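Local coordinates for organic hydroperoxide resistance protein (PDB 6MJN), which probably reduces organic hydroperoxides with a pair of cysteine thiols, as in OsmC/Ohr-family peroxidases, and so protects the bacterium from oxidative damage, at residues His26-Thr29 / Leu34-Asp37; Gly60-Phe65 / Met85-Ser90; Lys123-Cys128 / Val140-Ser145. One frame throughout, in Å; residues are numbered along the deposited sequence.

Contact 1: His26-Thr29 / Leu34-Asp37; sequences HVET and LKLD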
loop_
_atom_site.group_PDB
_atom_site.type_symbol
_atom_site.label_atom_id
_atom_site.label_comp_id
_atom_site.label_asym_id
_atom_site.label_seq_id
_atom_site.Cartn_x
_atom_site.Cartn_y
_atom_site.Cartn_z
ATOM N N HIS B 26 -15.338 0.196 5.570
ATOM C CA HIS B 26 -14.561 -0.355 6.667
ATOM C C HIS B 26 -13.669 -1.457 6.110
ATOM O O HIS B 26 -14.060 -2.171 5.185
ATOM C CB HIS B 26 -15.494 -0.906 7.751
ATOM C CG HIS B 26 -14.793 -1.303 9.006
ATOM N ND1 HIS B 26 -14.599 -0.431 10.056
ATOM C CD2 HIS B 26 -14.236 -2.479 9.382
ATOM C CE1 HIS B 26 -13.951 -1.052 11.025
ATOM N NE2 HIS B 26 -13.716 -2.293 10.639
ATOM N N VAL B 27 -12.470 -1.597 6.675
ATOM C CA VAL B 27 -11.555 -2.670 6.278
ATOM C C VAL B 27 -10.820 -3.184 7.510
ATOM O O VAL B 27 -10.420 -2.397 8.378
ATOM C CB VAL B 27 -10.571 -2.189 5.183
ATOM C CG1 VAL B 27 -9.698 -1.049 5.704
ATOM C CG2 VAL B 27 -9.717 -3.337 4.659
ATOM N N GLU B 28 -10.659 -4.515 7.600
ATOM C CA GLU B 28 -10.000 -5.147 8.748
ATOM C C GLU B 28 -9.112 -6.280 8.268
ATOM O O GLU B 28 -9.450 -6.978 7.308
ATOM C CB GLU B 28 -10.988 -5.764 9.771
ATOM C CG GLU B 28 -11.840 -4.770 10.540
ATOM C CD GLU B 28 -12.719 -5.389 11.644
ATOM O OE1 GLU B 28 -12.538 -6.570 12.032
ATOM O OE2 GLU B 28 -13.607 -4.660 12.134
ATOM N N THR B 29 -8.020 -6.513 8.990
ATOM C CA THR B 29 -7.256 -7.728 8.778
ATOM C C THR B 29 -7.898 -8.849 9.566
ATOM O O THR B 29 -8.526 -8.618 10.601
ATOM C CB THR B 29 -5.794 -7.583 9.202
ATOM O OG1 THR B 29 -5.710 -7.103 10.558
ATOM C CG2 THR B 29 -5.056 -6.634 8.265
ATOM N N LEU B 34 -5.398 -4.655 12.432
ATOM C CA LEU B 34 -5.716 -3.415 11.741
ATOM C C LEU B 34 -7.213 -3.385 11.507
ATOM O O LEU B 34 -7.745 -4.277 10.844
ATOM C CB LEU B 34 -4.978 -3.329 10.405
ATOM C CG LEU B 34 -4.927 -1.987 9.685
ATOM C CD1 LEU B 34 -4.166 -0.957 10.522
ATOM C CD2 LEU B 34 -4.275 -2.182 8.319
ATOM N N LYS B 35 -7.889 -2.370 12.050
ATOM C CA LYS B 35 -9.344 -2.213 11.927
ATOM C C LYS B 35 -9.602 -0.738 11.652
ATOM O O LYS B 35 -9.341 0.096 12.526
ATOM C CB LYS B 35 -10.078 -2.648 13.206
ATOM C CG LYS B 35 -10.012 -4.146 13.556
ATOM C CD LYS B 35 -10.847 -4.482 14.816
ATOM C CE LYS B 35 -10.668 -5.941 15.197
ATOM N NZ LYS B 35 -11.436 -6.329 16.425
ATOM N N LEU B 36 -10.125 -0.409 10.468
ATOM C CA LEU B 36 -10.104 0.975 9.995
ATOM C C LEU B 36 -11.409 1.374 9.322
ATOM O O LEU B 36 -11.875 0.685 8.414
ATOM C CB LEU B 36 -8.963 1.195 9.000
ATOM C CG LEU B 36 -7.529 1.042 9.475
ATOM C CD1 LEU B 36 -6.649 1.145 8.252
ATOM C CD2 LEU B 36 -7.202 2.118 10.488
ATOM N N ASP B 37 -11.977 2.499 9.754
ATOM C CA ASP B 37 -13.027 3.163 8.994
ATOM C C ASP B 37 -12.405 3.929 7.837
ATOM O O ASP B 37 -11.268 4.393 7.927
ATOM C CB ASP B 37 -13.813 4.132 9.874
ATOM C CG ASP B 37 -14.744 3.433 10.850
ATOM O OD1 ASP B 37 -15.100 2.258 10.624
ATOM O OD2 ASP B 37 -15.142 4.075 11.844
#

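Contact 2: Gly60-Phe65 / Met85-Ser90; sequences GYAACF and MTSEVS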
loop_
_atom_site.group_PDB
_atom_site.type_symbol
_atom_site.label_atom_id
_atom_site.label_comp_id
_atom_site.label_asym_id
_atom_site.label_seq_id
_atom_site.Cartn_x
_atom_site.Cartn_y
_atom_site.Cartn_z
ATOM N N GLY B 60 2.323 2.737 4.620
ATOM C CA GLY B 60 3.093 1.514 4.390
ATOM C C GLY B 60 4.421 1.769 3.688
ATOM O O GLY B 60 5.444 1.180 4.046
ATOM N N TYR B 61 4.421 2.641 2.676
ATOM C CA TYR B 61 5.652 2.920 1.931
ATOM C C TYR B 61 6.692 3.617 2.814
ATOM O O TYR B 61 7.866 3.228 2.827
ATOM C CB TYR B 61 5.338 3.775 0.697
ATOM C CG TYR B 61 6.339 3.688 -0.432
ATOM C CD1 TYR B 61 7.537 3.006 -0.282
ATOM C CD2 TYR B 61 6.082 4.300 -1.659
ATOM C CE1 TYR B 61 8.441 2.916 -1.326
ATOM C CE2 TYR B 61 6.979 4.223 -2.699
ATOM C CZ TYR B 61 8.153 3.532 -2.525
ATOM O OH TYR B 61 9.050 3.461 -3.552
ATOM N N ALA B 62 6.276 4.628 3.579
ATOM C CA ALA B 62 7.224 5.318 4.465
ATOM C C ALA B 62 7.873 4.342 5.437
ATOM O O ALA B 62 9.090 4.384 5.666
ATOM C CB ALA B 62 6.523 6.440 5.231
ATOM N N ALA B 63 7.074 3.434 5.994
ATOM C CA ALA B 63 7.589 2.497 6.984
ATOM C C ALA B 63 8.461 1.445 6.327
ATOM O O ALA B 63 9.492 1.048 6.879
ATOM C CB ALA B 63 6.430 1.843 7.730
ATOM N N CYS B 64 8.055 0.974 5.149
ATOM C CA CYS B 64 8.835 -0.039 4.453
ATOM C C CYS B 64 10.187 0.522 4.041
ATOM O O CYS B 64 11.218 -0.156 4.161
ATOM C CB CYS B 64 8.039 -0.542 3.241
ATOM S SG CYS B 64 8.809 -1.921 2.402
ATOM N N PHE B 65 10.205 1.766 3.560
ATOM C CA PHE B 65 11.455 2.340 3.089
ATOM C C PHE B 65 12.366 2.667 4.259
ATOM O O PHE B 65 13.574 2.465 4.170
ATOM C CB PHE B 65 11.189 3.585 2.232
ATOM C CG PHE B 65 12.342 3.964 1.330
ATOM C CD1 PHE B 65 13.417 4.722 1.805
ATOM C CD2 PHE B 65 12.339 3.570 -0.004
ATOM C CE1 PHE B 65 14.472 5.065 0.961
ATOM C CE2 PHE B 65 13.379 3.901 -0.844
ATOM C CZ PHE B 65 14.452 4.653 -0.378
ATOM N N MET B 85 11.252 8.899 7.836
ATOM C CA MET B 85 10.862 8.752 6.450
ATOM C C MET B 85 9.524 9.442 6.219
ATOM O O MET B 85 8.560 9.190 6.949
ATOM C CB MET B 85 10.752 7.268 6.106
ATOM C CG MET B 85 10.916 6.961 4.664
ATOM S SD MET B 85 12.551 7.434 4.065
ATOM C CE MET B 85 11.945 7.936 2.451
ATOM N N THR B 86 9.486 10.300 5.210
ATOM C CA THR B 86 8.288 10.974 4.734
ATOM C C THR B 86 7.943 10.413 3.357
ATOM O O THR B 86 8.822 10.287 2.498
ATOM C CB THR B 86 8.529 12.485 4.629
ATOM O OG1 THR B 86 8.855 13.014 5.924
ATOM C CG2 THR B 86 7.300 13.189 4.115
ATOM N N SER B 87 6.676 10.075 3.148
ATOM C CA SER B 87 6.187 9.699 1.827
ATOM C C SER B 87 5.044 10.632 1.472
ATOM O O SER B 87 4.202 10.942 2.314
ATOM C CB SER B 87 5.691 8.254 1.792
ATOM O OG SER B 87 4.527 8.139 2.579
ATOM N N GLU B 88 5.031 11.105 0.239
ATOM C CA GLU B 88 3.925 11.915 -0.240
ATOM C C GLU B 88 3.333 11.209 -1.446
ATOM O O GLU B 88 4.043 10.940 -2.421
ATOM C CB GLU B 88 4.395 13.313 -0.593
ATOM C CG GLU B 88 3.302 14.171 -1.187
ATOM C CD GLU B 88 3.840 15.512 -1.640
ATOM O OE1 GLU B 88 4.425 16.224 -0.806
ATOM O OE2 GLU B 88 3.702 15.836 -2.836
ATOM N N VAL B 89 2.050 10.892 -1.371
ATOM C CA VAL B 89 1.381 10.081 -2.383
ATOM C C VAL B 89 0.263 10.912 -2.988
ATOM O O VAL B 89 -0.550 11.498 -2.259
ATOM C CB VAL B 89 0.845 8.771 -1.789
ATOM C CG1 VAL B 89 -0.131 8.069 -2.774
ATOM C CG2 VAL B 89 2.037 7.856 -1.422
ATOM N N SER B 90 0.249 10.998 -4.317
ATOM C CA SER B 90 -0.766 11.764 -5.020
ATOM C C SER B 90 -1.546 10.843 -5.948
ATOM O O SER B 90 -1.011 9.875 -6.497
ATOM C CB SER B 90 -0.152 12.911 -5.830
ATOM O OG SER B 90 0.355 13.895 -4.961
#

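Contact 3: Lys123-Cys128 / Val140-Ser145; sequences KAHEVC and VKLSVS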
loop_
_atom_site.group_PDB
_atom_site.type_symbol
_atom_site.label_atom_id
_atom_site.label_comp_id
_atom_site.label_asym_id
_atom_site.label_seq_id
_atom_site.Cartn_x
_atom_site.Cartn_y
_atom_site.Cartn_z
ATOM N N LYS B 123 20.565 2.722 -2.326
ATOM C CA LYS B 123 20.614 1.275 -2.135
ATOM C C LYS B 123 19.333 0.760 -1.500
ATOM O O LYS B 123 18.844 -0.318 -1.868
ATOM C CB LYS B 123 21.815 0.895 -1.268
ATOM C CG LYS B 123 23.162 1.113 -1.912
ATOM C CD LYS B 123 24.258 0.533 -1.022
ATOM C CE LYS B 123 25.649 1.001 -1.433
ATOM N NZ LYS B 123 25.840 2.433 -1.115
ATOM N N ALA B 124 18.783 1.508 -0.537
ATOM C CA ALA B 124 17.538 1.098 0.099
ATOM C C ALA B 124 16.408 1.002 -0.920
ATOM O O ALA B 124 15.599 0.075 -0.864
ATOM C CB ALA B 124 17.178 2.067 1.224
ATOM N N HIS B 125 16.349 1.949 -1.863
ATOM C CA HIS B 125 15.326 1.953 -2.911
ATOM C C HIS B 125 15.348 0.668 -3.739
ATOM O O HIS B 125 14.321 0.279 -4.305
ATOM C CB HIS B 125 15.540 3.195 -3.795
ATOM C CG HIS B 125 14.424 3.509 -4.750
ATOM N ND1 HIS B 125 13.090 3.451 -4.407
ATOM C CD2 HIS B 125 14.461 3.950 -6.032
ATOM C CE1 HIS B 125 12.354 3.825 -5.437
ATOM N NE2 HIS B 125 13.161 4.124 -6.441
ATOM N N GLU B 126 16.499 -0.005 -3.827
ATOM C CA GLU B 126 16.568 -1.260 -4.564
ATOM C C GLU B 126 16.118 -2.464 -3.749
ATOM O O GLU B 126 15.928 -3.539 -4.327
ATOM C CB GLU B 126 18.000 -1.501 -5.055
ATOM C CG GLU B 126 18.662 -0.298 -5.701
ATOM C CD GLU B 126 20.060 -0.605 -6.210
ATOM O OE1 GLU B 126 20.276 -1.715 -6.744
ATOM O OE2 GLU B 126 20.947 0.263 -6.072
ATOM N N VAL B 127 15.960 -2.315 -2.435
ATOM C CA VAL B 127 15.654 -3.427 -1.546
ATOM C C VAL B 127 14.220 -3.381 -1.025
ATOM O O VAL B 127 13.640 -4.435 -0.738
ATOM C CB VAL B 127 16.669 -3.440 -0.374
ATOM C CG1 VAL B 127 16.076 -4.051 0.902
ATOM C CG2 VAL B 127 17.916 -4.170 -0.784
ATOM N N CYS B 128 13.624 -2.203 -0.939
ATOM C CA CYS B 128 12.296 -2.053 -0.370
ATOM C C CYS B 128 11.260 -2.776 -1.233
ATOM O O CYS B 128 11.217 -2.557 -2.451
ATOM C CB CYS B 128 12.000 -0.552 -0.288
ATOM S SG CYS B 128 10.375 -0.111 0.094
ATOM N N VAL B 140 8.870 7.708 -8.855
ATOM C CA VAL B 140 9.195 7.939 -7.453
ATOM C C VAL B 140 10.332 8.946 -7.407
ATOM O O VAL B 140 11.398 8.715 -7.994
ATOM C CB VAL B 140 9.571 6.640 -6.712
ATOM C CG1 VAL B 140 9.874 6.945 -5.239
ATOM C CG2 VAL B 140 8.451 5.599 -6.833
ATOM N N LYS B 141 10.106 10.069 -6.729
ATOM C CA LYS B 141 11.141 11.084 -6.547
ATOM C C LYS B 141 11.720 10.924 -5.144
ATOM O O LYS B 141 10.963 10.851 -4.167
ATOM C CB LYS B 141 10.567 12.491 -6.740
ATOM N N LEU B 142 13.052 10.836 -5.045
ATOM C CA LEU B 142 13.743 10.650 -3.770
ATOM C C LEU B 142 14.518 11.901 -3.383
ATOM O O LEU B 142 15.203 12.501 -4.215
ATOM C CB LEU B 142 14.754 9.496 -3.823
ATOM C CG LEU B 142 14.401 8.101 -4.305
ATOM C CD1 LEU B 142 15.687 7.269 -4.322
ATOM C CD2 LEU B 142 13.363 7.475 -3.408
ATOM N N SER B 143 14.447 12.270 -2.110
ATOM C CA SER B 143 15.324 13.312 -1.598
ATOM C C SER B 143 15.797 12.889 -0.222
ATOM O O SER B 143 15.171 12.056 0.449
ATOM C CB SER B 143 14.630 14.673 -1.542
ATOM O OG SER B 143 13.525 14.653 -0.652
ATOM N N VAL B 144 16.922 13.448 0.211
ATOM C CA VAL B 144 17.457 13.081 1.509
ATOM C C VAL B 144 18.076 14.307 2.158
ATOM O O VAL B 144 18.686 15.153 1.498
ATOM C CB VAL B 144 18.464 11.918 1.395
ATOM C CG1 VAL B 144 19.530 12.267 0.418
ATOM C CG2 VAL B 144 19.058 11.574 2.755
ATOM N N SER B 145 17.851 14.423 3.461
ATOM C CA SER B 145 18.434 15.483 4.266
ATOM C C SER B 145 19.196 14.834 5.408
ATOM O O SER B 145 18.835 13.742 5.869
ATOM C CB SER B 145 17.360 16.416 4.819
ATOM O OG SER B 145 16.673 17.058 3.762
HETATM O O HOH W 1 12.210 5.591 -8.990
#

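Contact 1: His26-Thr29 / Leu34-Asp37
A beta hairpin joins His26-Thr29 to Leu34-Asp37, two antiparallel strands held by backbone bonds and, on one face, by a short chain of polar side chains. Val27 and Leu36 form the hydrogen-bonded pair: Val27 N gives to Leu36 O at 2.9 Å, and Leu36 N returns a bond of 2.9 Å to Val27 O. Nearer the turn, Thr29 N reaches Leu34 O at 2.9 Å. The hydroxyl of the same threonine takes up Leu34 N, with OG1 to N 3.1 Å, and also bonds to Asp31 in the turn, so it ties the loop to both strand ends. Val27, Leu34 and Leu36 pack against Ala59, Leu56 and Leu34 of the second subunit, and Val27 CG1 lies alongside Leu36 CB at 4.1 Å.

The other face carries His26, Glu28, Lys35 and Asp37. With CG anti to the backbone N (chi1 -171°), the imidazole of His26 has Leu36 O against one face, off-centre toward its edge, and is held at both nitrogens. NE2 donates within its own strand to Glu28 OE2 at 2.8 Å, with the carboxylate oxygen 25° out of the ring plane. Two carboxylates on one ring would favour the positively charged form of this histidine. The extended chains of Glu28 and Lys35 cross, Glu28 CD resting on Lys35 CG at 3.5 Å, while their charged ends come near without forming a salt bridge. Across the strands, His26 ND1 gives a nearly straight bond of 2.8 Å to Asp37 OD1, which lies in the ring plane although the carboxylate is turned 68° from it.

Contact 2: Gly60-Phe65 / Met85-Ser90
Helix segment Gly60-Phe65 runs roughly antiparallel to strand segment Met85-Ser90, their axes 7.3 Å apart at the closest and 146° between directions, with Ala62 and Ser87 the nearest pair of CA atoms at 5.2 Å. Ala62 and Phe65 both turn toward the strand, and the small Ala62 sits where the backbones are nearest. Its CB touches Ser87 OG at 3.7 Å, a van der Waals contact: the serine hydroxyl has its hydrogen bond with Ala58 O, one turn back in the same helix, and so pins the strand to the helix backbone.

Met85 contributes the largest share of the buried surface. Its chain turns about the CB-CG bond (chi2 62°) and again about CG-SD, which folds the thioether back against the helix instead of letting it run straight on. CG then sits 3.3 Å from Ala62 O, and the methyl CE presses on Phe65 CD1 at 3.6 Å. The sulfur stands 4.8 Å from the centre of the Phe65 ring and 64° off its normal, a Met-aromatic contact approached at a slant. Glu66 and Ile69, further along the helix, close in on the same methionine.

All four touching residues are buried. On its outer edge Met85-Ser90 pairs antiparallel with a strand of the second subunit, so the sheet continues through the interface, and Ala62 packs on Ala19 of that subunit. A long central helix laid across a sheet that both chains build fits the OsmC/Ohr dimer fold, and on this helix Cys64 lies beside Cys128, probably the reactive pair.

Contact 3: Lys123-Cys128 / Val140-Ser145
His125 NE2 has a water at 3.1 Å, lying in the ring plane at its edge, and this water makes a weak bond of 3.4 Å to Val140 O on the neighbouring strand. The other ring nitrogen, ND1, bonds to Ser131 OG on the next helix, a link that would fix the rotation of the ring.

The histidine holds CG anti to its own N (chi1 -168°), which swings the ring out from the helix toward the sheet. Leu142 covers one face of that ring: CD2 stands 4.2 Å from the ring centre and only 11° off the normal, a CH-pi contact nearly straight above the middle. The second methyl of the leucine, CD1, overhangs the CG-CD2 side of the ring, 3.9 Å from His125 CD2. Val140 comes up at CE1, where its CG1 is 4.0 Å away. The contact therefore has an apolar face over the ring and a weak water-mediated link at the ring's edge. Just past the histidine the chain turns, with Val127 N and Cys128 N both bonded to Ala124 O, at 2.9 Å and 3.0 Å.

Leu142 also leans on Val121 and on Leu105, where it joins helix 114-125 to strand 99-110. Cys128 caps helix 129-134 and its side chain packs directly on Cys64; this is the helix-on-sheet packing of the OsmC/Ohr fold, next to its probable redox-active cysteine pair.

Along the chain the three contacts come in series. Contact 1, the hairpin of strands 26-29 and 35-37, lies out to one side, its centre about 20 Å from that of contact 2 and about 29 Å from that of contact 3; contacts 1 and 3 lie on opposite sides of the chain's centre. Contacts 2 and 3 have centres about 10 Å apart and share the sheet of strands 82-93, 99-110 and 140-146. They meet directly: Cys64 SG packs against Cys128 SG at 3.3 Å, and Phe65 and Tyr61 touch His125. Contact 1 packs on helix 53-76 of the second subunit, and the same helix in its own chain carries contact 2 and Cys64, of the probable redox pair.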